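Local coordinates for Dye-decolorizing peroxidase (Irpex lacteus, PDB 7D8M), which probably uses hydrogen peroxide to oxidise dyes and related substrates at a heme b cofactor, as in other DyP-type peroxidases, at residues F72-F77 / A90-G94; D204-R209 / S367-N371; Y234-L240 / E250-L256; P407-F411 / S421-V427. One frame throughout, in Å; residues are numbered along the deposited sequence.

Interaction 1 of 4, residues F72-F77 / A90-G94; sequences FSHAGF and AFSDG
The F91 ring points its CZ edge at the face of F77. This edge-to-face pair joins two short helices, 74-79 and 89-93, within the alpha+beta barrel domain of the DyP fold. The ring centroids are 5.2 Å apart and the planes meet at 65°. F91 holds its CG anti to the backbone N (chi1 173°), which sends the ring across to the start of helix 74-79. Its CZ lies 3.5 Å from F77 CE1. The backbone O of F72 also sits at the ring edge, 3.3 Å from F91 CE1. H74 comes over one face of the same ring. Its CB makes a CH-pi contact with F91, 4.2 Å from the ring centroid.

The H74 ring turns instead to the backbone of S92. The carbonyl O of S92 lies over one face of the imidazole, 3.4 Å from H74 CD2 and offset toward the rim. D84 ties the two segments from outside, since its OD2 is bonded to both H74 ND1 and S92 OG.

S73 is the N-cap of helix 74-79. Its OG accepts from G76 N and is also bonded to V118 O. F91 further meets F218, so its ring is part of a larger aromatic cluster. A water links the two backbones, accepting from H74 N at 3.0 Å and donating to F91 O at 2.9 Å.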
loop_
_atom_site.group_PDB
_atom_site.type_symbol
_atom_site.label_atom_id
_atom_site.label_comp_id
_atom_site.label_asym_id
_atom_site.label_seq_id
_atom_site.Cartn_x
_atom_site.Cartn_y
_atom_site.Cartn_z
ATOM N N PHE A 72 2.929 -15.389 -5.690
ATOM C CA PHE A 72 4.238 -16.026 -5.756
ATOM C C PHE A 72 5.332 -15.011 -6.060
ATOM O O PHE A 72 5.150 -14.115 -6.893
ATOM C CB PHE A 72 4.264 -17.126 -6.832
ATOM C CG PHE A 72 3.359 -18.285 -6.536
ATOM C CD1 PHE A 72 3.694 -19.204 -5.559
ATOM C CD2 PHE A 72 2.182 -18.450 -7.234
ATOM C CE1 PHE A 72 2.864 -20.289 -5.284
ATOM C CE2 PHE A 72 1.342 -19.525 -6.968
ATOM C CZ PHE A 72 1.683 -20.440 -5.986
ATOM N N SER A 73 6.469 -15.176 -5.392
ATOM C CA SER A 73 7.682 -14.435 -5.699
ATOM C C SER A 73 8.396 -15.046 -6.898
ATOM O O SER A 73 8.126 -16.177 -7.305
ATOM C CB SER A 73 8.608 -14.414 -4.489
ATOM O OG SER A 73 9.242 -15.674 -4.294
ATOM N N HIS A 74 9.323 -14.268 -7.464
ATOM C CA HIS A 74 10.181 -14.774 -8.534
ATOM C C HIS A 74 10.885 -16.058 -8.117
ATOM O O HIS A 74 11.000 -17.000 -8.909
ATOM C CB HIS A 74 11.208 -13.704 -8.929
ATOM C CG HIS A 74 12.281 -14.199 -9.852
ATOM N ND1 HIS A 74 12.168 -14.136 -11.225
ATOM C CD2 HIS A 74 13.493 -14.748 -9.599
ATOM C CE1 HIS A 74 13.263 -14.631 -11.778
ATOM N NE2 HIS A 74 14.081 -15.011 -10.813
ATOM N N ALA A 75 11.358 -16.117 -6.870
ATOM C CA ALA A 75 11.948 -17.354 -6.369
ATOM C C ALA A 75 10.926 -18.487 -6.367
ATOM O O ALA A 75 11.261 -19.639 -6.669
ATOM C CB ALA A 75 12.519 -17.133 -4.969
ATOM N N GLY A 76 9.668 -18.172 -6.052
ATOM C CA GLY A 76 8.629 -19.195 -6.073
ATOM C C GLY A 76 8.360 -19.730 -7.468
ATOM O O GLY A 76 8.109 -20.928 -7.643
ATOM N N PHE A 77 8.392 -18.852 -8.477
ATOM C CA PHE A 77 8.322 -19.308 -9.864
ATOM C C PHE A 77 9.355 -20.399 -10.125
ATOM O O PHE A 77 9.034 -21.471 -10.657
ATOM C CB PHE A 77 8.567 -18.149 -10.832
ATOM C CG PHE A 77 7.378 -17.268 -11.079
ATOM C CD1 PHE A 77 6.601 -16.787 -10.031
ATOM C CD2 PHE A 77 7.074 -16.860 -12.371
ATOM C CE1 PHE A 77 5.522 -15.938 -10.274
ATOM C CE2 PHE A 77 6.001 -16.002 -12.625
ATOM C CZ PHE A 77 5.222 -15.545 -11.575
ATOM N N ALA A 90 11.818 -5.239 -11.451
ATOM C CA ALA A 90 11.766 -5.260 -9.989
ATOM C C ALA A 90 11.326 -6.627 -9.476
ATOM O O ALA A 90 11.959 -7.201 -8.582
ATOM C CB ALA A 90 10.824 -4.169 -9.467
ATOM N N PHE A 91 10.227 -7.154 -10.020
ATOM C CA PHE A 91 9.728 -8.453 -9.570
ATOM C C PHE A 91 10.808 -9.519 -9.678
ATOM O O PHE A 91 11.005 -10.318 -8.756
ATOM C CB PHE A 91 8.507 -8.875 -10.386
ATOM C CG PHE A 91 8.042 -10.293 -10.090
ATOM C CD1 PHE A 91 7.416 -10.594 -8.884
ATOM C CD2 PHE A 91 8.251 -11.321 -11.007
ATOM C CE1 PHE A 91 6.987 -11.899 -8.589
ATOM C CE2 PHE A 91 7.831 -12.639 -10.715
ATOM C CZ PHE A 91 7.194 -12.924 -9.516
ATOM N N SER A 92 11.511 -9.551 -10.811
ATOM C CA SER A 92 12.502 -10.593 -11.033
ATOM C C SER A 92 13.679 -10.441 -10.086
ATOM O O SER A 92 14.252 -11.444 -9.643
ATOM C CB SER A 92 12.970 -10.564 -12.484
ATOM O OG SER A 92 11.867 -10.684 -13.367
ATOM N N ASP A 93 14.029 -9.197 -9.747
ATOM C CA ASP A 93 15.131 -8.940 -8.828
ATOM C C ASP A 93 14.804 -9.387 -7.410
ATOM O O ASP A 93 15.704 -9.804 -6.665
ATOM C CB ASP A 93 15.462 -7.442 -8.816
ATOM C CG ASP A 93 16.406 -7.029 -9.934
ATOM O OD1 ASP A 93 16.954 -7.921 -10.621
ATOM O OD2 ASP A 93 16.593 -5.803 -10.128
ATOM N N GLY A 94 13.541 -9.265 -7.004
ATOM C CA GLY A 94 13.186 -9.485 -5.612
ATOM C C GLY A 94 13.421 -8.226 -4.803
ATOM O O GLY A 94 14.278 -7.416 -5.166
HETATM O O HOH W 1 9.993 -11.533 -6.330
#

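Interaction 2 of 4, residues D204-R209 / S367-N371; sequences DPVMNR and SVIGN
R209 reaches S367 through its guanidinium group. Its NH2 makes a weak, bent hydrogen bond to S367 O at 3.0 Å, with an N-H...O angle of 121°. A water bridges the same two residues, accepting from R209 NH1 and donating to S367 O. This is the close, polar part of the contact.

A salt bridge to D204, at the guanidinium edge, holds the group in place. R209 grips it side-on, with NE to OD2 at 2.7 Å and NH2 to OD1 at 2.8 Å. Both oxygens use their syn lone pairs. OD2 lies in the guanidinium plane, while OD1 is tilted 19° from it. The R209 chain is bent at chi2 and chi3, which folds the group back onto D204. D204 OD1 also accepts from V206 N, met from above the carboxylate plane. That bond makes an Asx turn, and a type I turn from V206 to R209 follows it. The contact thus joins the loop before strand 217-226 to the loop that leaves strand 359-366. S367 OG is bonded outward to G195 O.

The other side is looser and nearer solvent. V368 CG2 lies at the guanidinium edge, 3.7 Å from R209 NH2. The exposed P205 lies alongside V368, the two side chains pointing opposite ways, with P205 CD 4.1 Å from V368 CG2. Further out, P205 CG meets N371 ND2 at 4.0 Å, without a polar bond.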
loop_
_atom_site.group_PDB
_atom_site.type_symbol
_atom_site.label_atom_id
_atom_site.label_comp_id
_atom_site.label_asym_id
_atom_site.label_seq_id
_atom_site.Cartn_x
_atom_site.Cartn_y
_atom_site.Cartn_z
ATOM N N ASP A 204 -1.880 -2.138 -20.824
ATOM C CA ASP A 204 -0.741 -2.688 -20.100
ATOM C C ASP A 204 0.544 -2.190 -20.765
ATOM O O ASP A 204 0.752 -2.455 -21.958
ATOM C CB ASP A 204 -0.814 -4.222 -20.104
ATOM C CG ASP A 204 0.329 -4.887 -19.336
ATOM O OD1 ASP A 204 1.256 -4.192 -18.880
ATOM O OD2 ASP A 204 0.299 -6.130 -19.187
ATOM N N PRO A 205 1.411 -1.459 -20.055
ATOM C CA PRO A 205 2.633 -0.940 -20.700
ATOM C C PRO A 205 3.549 -2.024 -21.239
ATOM O O PRO A 205 4.371 -1.737 -22.122
ATOM C CB PRO A 205 3.314 -0.141 -19.578
ATOM C CG PRO A 205 2.206 0.168 -18.606
ATOM C CD PRO A 205 1.315 -1.039 -18.648
ATOM N N VAL A 206 3.458 -3.246 -20.717
ATOM C CA VAL A 206 4.124 -4.409 -21.316
ATOM C C VAL A 206 3.154 -4.942 -22.365
ATOM O O VAL A 206 2.298 -5.793 -22.092
ATOM C CB VAL A 206 4.495 -5.466 -20.277
ATOM C CG1 VAL A 206 5.051 -6.721 -20.951
ATOM C CG2 VAL A 206 5.502 -4.914 -19.286
ATOM N N MET A 207 3.267 -4.413 -23.583
ATOM C CA MET A 207 2.420 -4.893 -24.666
ATOM C C MET A 207 2.753 -6.330 -25.034
ATOM O O MET A 207 1.906 -7.032 -25.591
ATOM C CB MET A 207 2.554 -3.953 -25.864
ATOM C CG MET A 207 2.182 -2.512 -25.502
ATOM S SD MET A 207 2.413 -1.295 -26.812
ATOM C CE MET A 207 0.798 -0.520 -26.847
ATOM N N ASN A 208 3.946 -6.785 -24.664
ATOM C CA ASN A 208 4.481 -8.120 -24.884
ATOM C C ASN A 208 4.015 -9.151 -23.845
ATOM O O ASN A 208 4.620 -10.224 -23.759
ATOM C CB ASN A 208 6.012 -8.031 -24.864
ATOM C CG ASN A 208 6.671 -8.979 -25.834
ATOM O OD1 ASN A 208 5.997 -9.747 -26.519
ATOM N ND2 ASN A 208 8.006 -8.933 -25.898
ATOM N N ARG A 209 2.975 -8.869 -23.060
ATOM C CA ARG A 209 2.746 -9.633 -21.837
ATOM C C ARG A 209 2.215 -11.034 -22.157
ATOM O O ARG A 209 1.316 -11.181 -22.992
ATOM C CB ARG A 209 1.771 -8.890 -20.915
ATOM C CG ARG A 209 1.649 -9.475 -19.502
ATOM C CD ARG A 209 2.683 -8.903 -18.527
ATOM N NE ARG A 209 2.400 -7.518 -18.148
ATOM C CZ ARG A 209 3.107 -6.824 -17.258
ATOM N NH1 ARG A 209 4.143 -7.377 -16.639
ATOM N NH2 ARG A 209 2.779 -5.570 -16.987
ATOM N N SER A 367 0.076 -3.306 -12.231
ATOM C CA SER A 367 0.560 -4.152 -13.315
ATOM C C SER A 367 2.062 -4.031 -13.526
ATOM O O SER A 367 2.671 -4.950 -14.086
ATOM C CB SER A 367 -0.177 -3.817 -14.616
ATOM O OG SER A 367 0.262 -2.571 -15.155
ATOM N N VAL A 368 2.674 -2.927 -13.104
ATOM C CA VAL A 368 4.115 -2.718 -13.233
ATOM C C VAL A 368 4.618 -2.195 -11.898
ATOM O O VAL A 368 4.283 -1.070 -11.504
ATOM C CB VAL A 368 4.467 -1.749 -14.372
ATOM C CG1 VAL A 368 5.988 -1.542 -14.469
ATOM C CG2 VAL A 368 3.907 -2.258 -15.692
ATOM N N ILE A 369 5.414 -3.007 -11.196
ATOM C CA ILE A 369 5.959 -2.581 -9.907
ATOM C C ILE A 369 6.671 -1.243 -10.044
ATOM O O ILE A 369 6.494 -0.342 -9.217
ATOM C CB ILE A 369 6.894 -3.665 -9.342
ATOM C CG1 ILE A 369 6.101 -4.941 -9.057
ATOM C CG2 ILE A 369 7.564 -3.215 -8.053
ATOM C CD1 ILE A 369 6.935 -6.029 -8.413
ATOM N N GLY A 370 7.476 -1.092 -11.098
ATOM C CA GLY A 370 8.269 0.105 -11.289
ATOM C C GLY A 370 7.453 1.363 -11.497
ATOM O O GLY A 370 7.975 2.457 -11.281
ATOM N N ASN A 371 6.185 1.228 -11.916
ATOM C CA ASN A 371 5.296 2.364 -12.144
ATOM C C ASN A 371 4.390 2.678 -10.964
ATOM O O ASN A 371 3.855 3.790 -10.896
ATOM C CB ASN A 371 4.407 2.123 -13.366
ATOM C CG ASN A 371 5.176 2.154 -14.666
ATOM O OD1 ASN A 371 6.347 2.549 -14.711
ATOM N ND2 ASN A 371 4.517 1.731 -15.740
HETATM O O HOH W 2 5.388 -5.291 -15.070
#

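Interaction 3 of 4, residues Y234-L240 / E250-L256; sequences YVLDNAL and EEGAELL
L240 and L256 lead the apolar packing. Their side chains cross at about a right angle, with L240 CD1 3.8 Å from L256 CD1. L240 CB also meets L255 CD2. The other branch of L256, CD2, turns to V235 CG1 and N238 CB. A253 CB lies close to the backbone of V235, and L236 CD2 touches it at 3.7 Å. With an alanine in place of L240, the CD1 and CG contacts are gone and a gap would probably open beside L255 and L256.

One hydrogen bond joins the two backbones. L240 N donates to G252 O at 3.1 Å, nearly straight at 172° but from above the carbonyl plane. L256 N, in its helix, reaches the same oxygen from the opposite face. Close approach also brings G252 CA within 3.2 Å of L240 O, a CA-H...O contact. G252 has no CB, and the L240 carbonyl takes up the position one would need. N238 closes the end of its helix: its ND2 donates to Y234 O at 2.7 Å.

Two helices consecutive in the chain meet here: the chain leaving helix 228-237 lies back against helix 249-261. F422 of strand 421-423 packs on Y234, L240 and L256, and M260 of helix 249-261 touches V235.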
loop_
_atom_site.group_PDB
_atom_site.type_symbol
_atom_site.label_atom_id
_atom_site.label_comp_id
_atom_site.label_asym_id
_atom_site.label_seq_id
_atom_site.Cartn_x
_atom_site.Cartn_y
_atom_site.Cartn_z
ATOM N N TYR A 234 7.113 14.795 18.054
ATOM C CA TYR A 234 7.720 15.674 17.056
ATOM C C TYR A 234 6.783 16.808 16.649
ATOM O O TYR A 234 7.198 17.975 16.559
ATOM C CB TYR A 234 8.130 14.880 15.818
ATOM C CG TYR A 234 8.715 15.790 14.766
ATOM C CD1 TYR A 234 9.978 16.334 14.931
ATOM C CD2 TYR A 234 7.990 16.144 13.634
ATOM C CE1 TYR A 234 10.524 17.192 13.977
ATOM C CE2 TYR A 234 8.520 17.005 12.682
ATOM C CZ TYR A 234 9.789 17.527 12.859
ATOM O OH TYR A 234 10.335 18.385 11.919
ATOM N N VAL A 235 5.525 16.481 16.350
ATOM C CA VAL A 235 4.627 17.521 15.850
ATOM C C VAL A 235 4.211 18.452 16.978
ATOM O O VAL A 235 3.995 19.656 16.753
ATOM C CB VAL A 235 3.405 16.901 15.140
ATOM C CG1 VAL A 235 3.846 16.158 13.868
ATOM C CG2 VAL A 235 2.639 15.970 16.073
ATOM N N LEU A 236 4.102 17.932 18.204
ATOM C CA LEU A 236 3.893 18.811 19.356
ATOM C C LEU A 236 5.056 19.779 19.521
ATOM O O LEU A 236 4.850 20.989 19.681
ATOM C CB LEU A 236 3.698 17.981 20.627
ATOM C CG LEU A 236 2.260 17.492 20.839
ATOM C CD1 LEU A 236 2.148 16.411 21.931
ATOM C CD2 LEU A 236 1.355 18.690 21.148
ATOM N N ASP A 237 6.288 19.265 19.470
ATOM C CA ASP A 237 7.474 20.096 19.660
ATOM C C ASP A 237 7.642 21.135 18.561
ATOM O O ASP A 237 8.343 22.131 18.770
ATOM C CB ASP A 237 8.737 19.240 19.705
ATOM C CG ASP A 237 8.904 18.494 21.017
ATOM O OD1 ASP A 237 8.140 18.751 21.981
ATOM O OD2 ASP A 237 9.814 17.639 21.074
ATOM N N ASN A 238 7.042 20.917 17.392
ATOM C CA ASN A 238 7.191 21.829 16.266
ATOM C C ASN A 238 5.862 22.453 15.858
ATOM O O ASN A 238 5.711 22.879 14.710
ATOM C CB ASN A 238 7.838 21.091 15.094
ATOM C CG ASN A 238 9.254 20.668 15.395
ATOM O OD1 ASN A 238 10.193 21.412 15.129
ATOM N ND2 ASN A 238 9.421 19.471 15.979
ATOM N N ALA A 239 4.901 22.513 16.783
ATOM C CA ALA A 239 3.549 22.964 16.478
ATOM C C ALA A 239 3.545 24.279 15.710
ATOM O O ALA A 239 4.330 25.192 15.990
ATOM C CB ALA A 239 2.749 23.129 17.772
ATOM N N LEU A 240 2.656 24.360 14.729
ATOM C CA LEU A 240 2.577 25.518 13.858
ATOM C C LEU A 240 1.685 26.588 14.479
ATOM O O LEU A 240 1.014 26.369 15.491
ATOM C CB LEU A 240 2.045 25.118 12.482
ATOM C CG LEU A 240 2.968 24.225 11.645
ATOM C CD1 LEU A 240 2.238 23.731 10.408
ATOM C CD2 LEU A 240 4.244 24.955 11.253
ATOM N N GLU A 250 -1.401 22.037 20.968
ATOM C CA GLU A 250 -2.099 20.863 20.444
ATOM C C GLU A 250 -2.717 21.147 19.080
ATOM O O GLU A 250 -2.662 20.305 18.174
ATOM C CB GLU A 250 -3.179 20.421 21.427
ATOM C CG GLU A 250 -2.807 19.235 22.299
ATOM C CD GLU A 250 -3.879 18.919 23.335
ATOM O OE1 GLU A 250 -5.028 19.408 23.180
ATOM O OE2 GLU A 250 -3.571 18.189 24.306
ATOM N N GLU A 251 -3.303 22.331 18.910
ATOM C CA GLU A 251 -3.898 22.673 17.624
ATOM C C GLU A 251 -2.834 22.848 16.548
ATOM O O GLU A 251 -3.017 22.407 15.406
ATOM C CB GLU A 251 -4.753 23.932 17.766
ATOM C CG GLU A 251 -6.001 23.689 18.607
ATOM C CD GLU A 251 -6.722 24.973 18.992
ATOM O OE1 GLU A 251 -6.110 26.056 18.903
ATOM O OE2 GLU A 251 -7.905 24.888 19.387
ATOM N N GLY A 252 -1.715 23.486 16.889
ATOM C CA GLY A 252 -0.643 23.631 15.924
ATOM C C GLY A 252 0.020 22.313 15.582
ATOM O O GLY A 252 0.555 22.155 14.481
ATOM N N ALA A 253 0.018 21.363 16.523
ATOM C CA ALA A 253 0.571 20.039 16.241
ATOM C C ALA A 253 -0.304 19.275 15.259
ATOM O O ALA A 253 0.209 18.654 14.326
ATOM C CB ALA A 253 0.740 19.250 17.535
ATOM N N GLU A 254 -1.627 19.321 15.440
ATOM C CA GLU A 254 -2.502 18.656 14.481
ATOM C C GLU A 254 -2.470 19.338 13.120
ATOM O O GLU A 254 -2.594 18.662 12.090
ATOM C CB GLU A 254 -3.934 18.587 15.014
ATOM C CG GLU A 254 -4.090 17.783 16.324
ATOM C CD GLU A 254 -3.696 16.291 16.231
ATOM O OE1 GLU A 254 -3.201 15.822 15.177
ATOM O OE2 GLU A 254 -3.889 15.570 17.241
ATOM N N LEU A 255 -2.305 20.664 13.084
ATOM C CA LEU A 255 -2.122 21.334 11.802
ATOM C C LEU A 255 -0.875 20.811 11.097
ATOM O O LEU A 255 -0.917 20.462 9.913
ATOM C CB LEU A 255 -2.047 22.851 11.995
ATOM C CG LEU A 255 -1.888 23.674 10.713
ATOM C CD1 LEU A 255 -3.111 23.500 9.814
ATOM C CD2 LEU A 255 -1.662 25.142 11.031
ATOM N N LEU A 256 0.242 20.725 11.821
ATOM C CA LEU A 256 1.475 20.250 11.210
ATOM C C LEU A 256 1.318 18.821 10.695
ATOM O O LEU A 256 1.742 18.508 9.578
ATOM C CB LEU A 256 2.632 20.340 12.206
ATOM C CG LEU A 256 3.955 19.814 11.641
ATOM C CD1 LEU A 256 4.369 20.606 10.392
ATOM C CD2 LEU A 256 5.066 19.842 12.684
#

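Interaction 4 of 4, residues P407-F411 / S421-V427; sequences PRETF and SFTVPQV
This contact is a beta hairpin of strands 409-411 and 421-423, extended by the chain that follows it toward the heme pocket. T410 and F422 form an antiparallel hydrogen-bonded pair, with T410 N to F422 O at 2.9 Å and F422 N to T410 O at 2.8 Å. E409 and T423 are the neighbouring non-hydrogen-bonded pair. V424 N then donates to R408 O, at the centre of an inverse gamma turn.

R408 carries the extension. Its chain bends at chi3 (54°), which sets the guanidinium against the backbone of V424 and P425. NE donates to V424 O at 3.0 Å and NH2 to P425 O at 2.9 Å. Both donors stand above the carbonyl planes. NH2 is also bonded to P400 O, and NH1 to G403 O. A leucine in place of R408 has no N-H to offer V424 O and P425 O, and this stretch would probably be held less firmly to the hairpin.

F422 and T410 lie on the same face, and T410 O sits near the plane of the F422 ring, at its edge. On the face shared by E409, F411 and S421, the F411 ring meets S421 CB at 3.6 Å. S421 OG donates to the anti lone pair of E409 OE2 at 2.6 Å.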
loop_
_atom_site.group_PDB
_atom_site.type_symbol
_atom_site.label_atom_id
_atom_site.label_comp_id
_atom_site.label_asym_id
_atom_site.label_seq_id
_atom_site.Cartn_x
_atom_site.Cartn_y
_atom_site.Cartn_z
ATOM N N PRO A 407 19.107 12.594 3.899
ATOM C CA PRO A 407 18.666 13.341 5.089
ATOM C C PRO A 407 17.211 13.762 4.948
ATOM O O PRO A 407 16.798 14.300 3.917
ATOM C CB PRO A 407 19.608 14.550 5.125
ATOM C CG PRO A 407 20.246 14.592 3.787
ATOM C CD PRO A 407 20.338 13.175 3.334
ATOM N N ARG A 408 16.425 13.494 5.989
ATOM C CA ARG A 408 14.969 13.617 5.901
ATOM C C ARG A 408 14.569 15.077 6.128
ATOM O O ARG A 408 13.952 15.458 7.129
ATOM C CB ARG A 408 14.294 12.662 6.876
ATOM C CG ARG A 408 13.865 11.361 6.213
ATOM C CD ARG A 408 13.365 10.330 7.219
ATOM N NE ARG A 408 12.306 10.846 8.080
ATOM C CZ ARG A 408 11.029 10.930 7.722
ATOM N NH1 ARG A 408 10.642 10.529 6.513
ATOM N NH2 ARG A 408 10.134 11.401 8.575
ATOM N N GLU A 409 14.946 15.906 5.158
ATOM C CA GLU A 409 14.588 17.316 5.153
ATOM C C GLU A 409 13.421 17.554 4.203
ATOM O O GLU A 409 13.481 17.167 3.031
ATOM C CB GLU A 409 15.779 18.182 4.740
ATOM C CG GLU A 409 15.643 19.619 5.189
ATOM C CD GLU A 409 16.844 20.485 4.823
ATOM O OE1 GLU A 409 17.608 20.118 3.902
ATOM O OE2 GLU A 409 17.008 21.545 5.457
ATOM N N THR A 410 12.381 18.218 4.707
ATOM C CA THR A 410 11.180 18.542 3.948
ATOM C C THR A 410 10.908 20.039 4.080
ATOM O O THR A 410 10.902 20.563 5.197
ATOM C CB THR A 410 9.969 17.753 4.468
ATOM O OG1 THR A 410 10.244 16.326 4.442
ATOM C CG2 THR A 410 8.724 18.081 3.629
ATOM N N PHE A 411 10.657 20.711 2.956
ATOM C CA PHE A 411 10.271 22.120 2.945
ATOM C C PHE A 411 8.769 22.277 2.686
ATOM O O PHE A 411 8.067 21.328 2.320
ATOM C CB PHE A 411 11.068 22.897 1.889
ATOM C CG PHE A 411 12.558 22.898 2.118
ATOM C CD1 PHE A 411 13.182 23.993 2.722
ATOM C CD2 PHE A 411 13.338 21.820 1.715
ATOM C CE1 PHE A 411 14.551 24.002 2.931
ATOM C CE2 PHE A 411 14.704 21.819 1.922
ATOM C CZ PHE A 411 15.319 22.918 2.530
ATOM N N SER A 421 12.682 24.769 6.674
ATOM C CA SER A 421 12.965 23.343 6.600
ATOM C C SER A 421 12.488 22.628 7.860
ATOM O O SER A 421 12.548 23.175 8.965
ATOM C CB SER A 421 14.463 23.120 6.392
ATOM O OG SER A 421 14.898 21.923 7.001
ATOM N N PHE A 422 11.990 21.407 7.677
ATOM C CA PHE A 422 11.684 20.495 8.770
ATOM C C PHE A 422 12.521 19.243 8.574
ATOM O O PHE A 422 12.414 18.585 7.535
ATOM C CB PHE A 422 10.199 20.123 8.804
ATOM C CG PHE A 422 9.306 21.236 9.264
ATOM C CD1 PHE A 422 8.887 22.214 8.376
ATOM C CD2 PHE A 422 8.887 21.302 10.582
ATOM C CE1 PHE A 422 8.063 23.239 8.800
ATOM C CE2 PHE A 422 8.063 22.332 11.014
ATOM C CZ PHE A 422 7.649 23.299 10.119
ATOM N N THR A 423 13.359 18.925 9.553
ATOM C CA THR A 423 14.090 17.663 9.559
ATOM C C THR A 423 13.287 16.707 10.431
ATOM O O THR A 423 13.313 16.786 11.662
ATOM C CB THR A 423 15.514 17.833 10.062
ATOM O OG1 THR A 423 16.206 18.734 9.190
ATOM C CG2 THR A 423 16.227 16.487 10.060
ATOM N N VAL A 424 12.551 15.821 9.777
ATOM C CA VAL A 424 11.590 14.957 10.451
ATOM C C VAL A 424 12.301 13.672 10.855
ATOM O O VAL A 424 12.932 13.026 10.006
ATOM C CB VAL A 424 10.387 14.689 9.536
ATOM C CG1 VAL A 424 9.267 13.995 10.303
ATOM C CG2 VAL A 424 9.926 16.016 8.897
ATOM N N PRO A 425 12.267 13.294 12.132
ATOM C CA PRO A 425 12.842 12.007 12.529
ATOM C C PRO A 425 12.156 10.881 11.780
ATOM O O PRO A 425 11.018 11.008 11.322
ATOM C CB PRO A 425 12.557 11.933 14.031
ATOM C CG PRO A 425 11.385 12.837 14.231
ATOM C CD PRO A 425 11.557 13.947 13.242
ATOM N N GLN A 426 12.871 9.781 11.624
ATOM C CA GLN A 426 12.288 8.631 10.956
ATOM C C GLN A 426 11.205 8.051 11.862
ATOM O O GLN A 426 11.497 7.580 12.965
ATOM C CB GLN A 426 13.384 7.620 10.642
ATOM C CG GLN A 426 12.911 6.347 9.975
ATOM C CD GLN A 426 14.064 5.599 9.339
ATOM O OE1 GLN A 426 14.985 5.156 10.032
ATOM N NE2 GLN A 426 14.034 5.475 8.013
ATOM N N VAL A 427 9.946 8.125 11.428
ATOM C CA VAL A 427 8.832 7.575 12.200
ATOM C C VAL A 427 8.274 6.300 11.589
ATOM O O VAL A 427 7.426 5.641 12.220
ATOM C CB VAL A 427 7.707 8.612 12.374
ATOM C CG1 VAL A 427 8.203 9.786 13.218
ATOM C CG2 VAL A 427 7.231 9.089 11.015
#

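In the fold
Interactions 1 and 2 lie on one side of the chain's centre and touch, with I369 packing on A90 and F91. Interactions 3 and 4 touch each other too, through Y234 against F422, V424 and P425. Interactions 1 and 3 sit on opposite sides, with centres about 42 Å apart. Interaction 1 is the buried one, and aromatic rings dominate it. The other three are partly buried. Interaction 2 joins two loops by a weak arginine-to-carbonyl bond and a water; its salt bridge stays within 204-209. Interaction 3 is mostly aliphatic, at a turn between helices. Interaction 4 relies on strand and arginine hydrogen bonds, and its V427 side chain comes within about 8 Å of the heme.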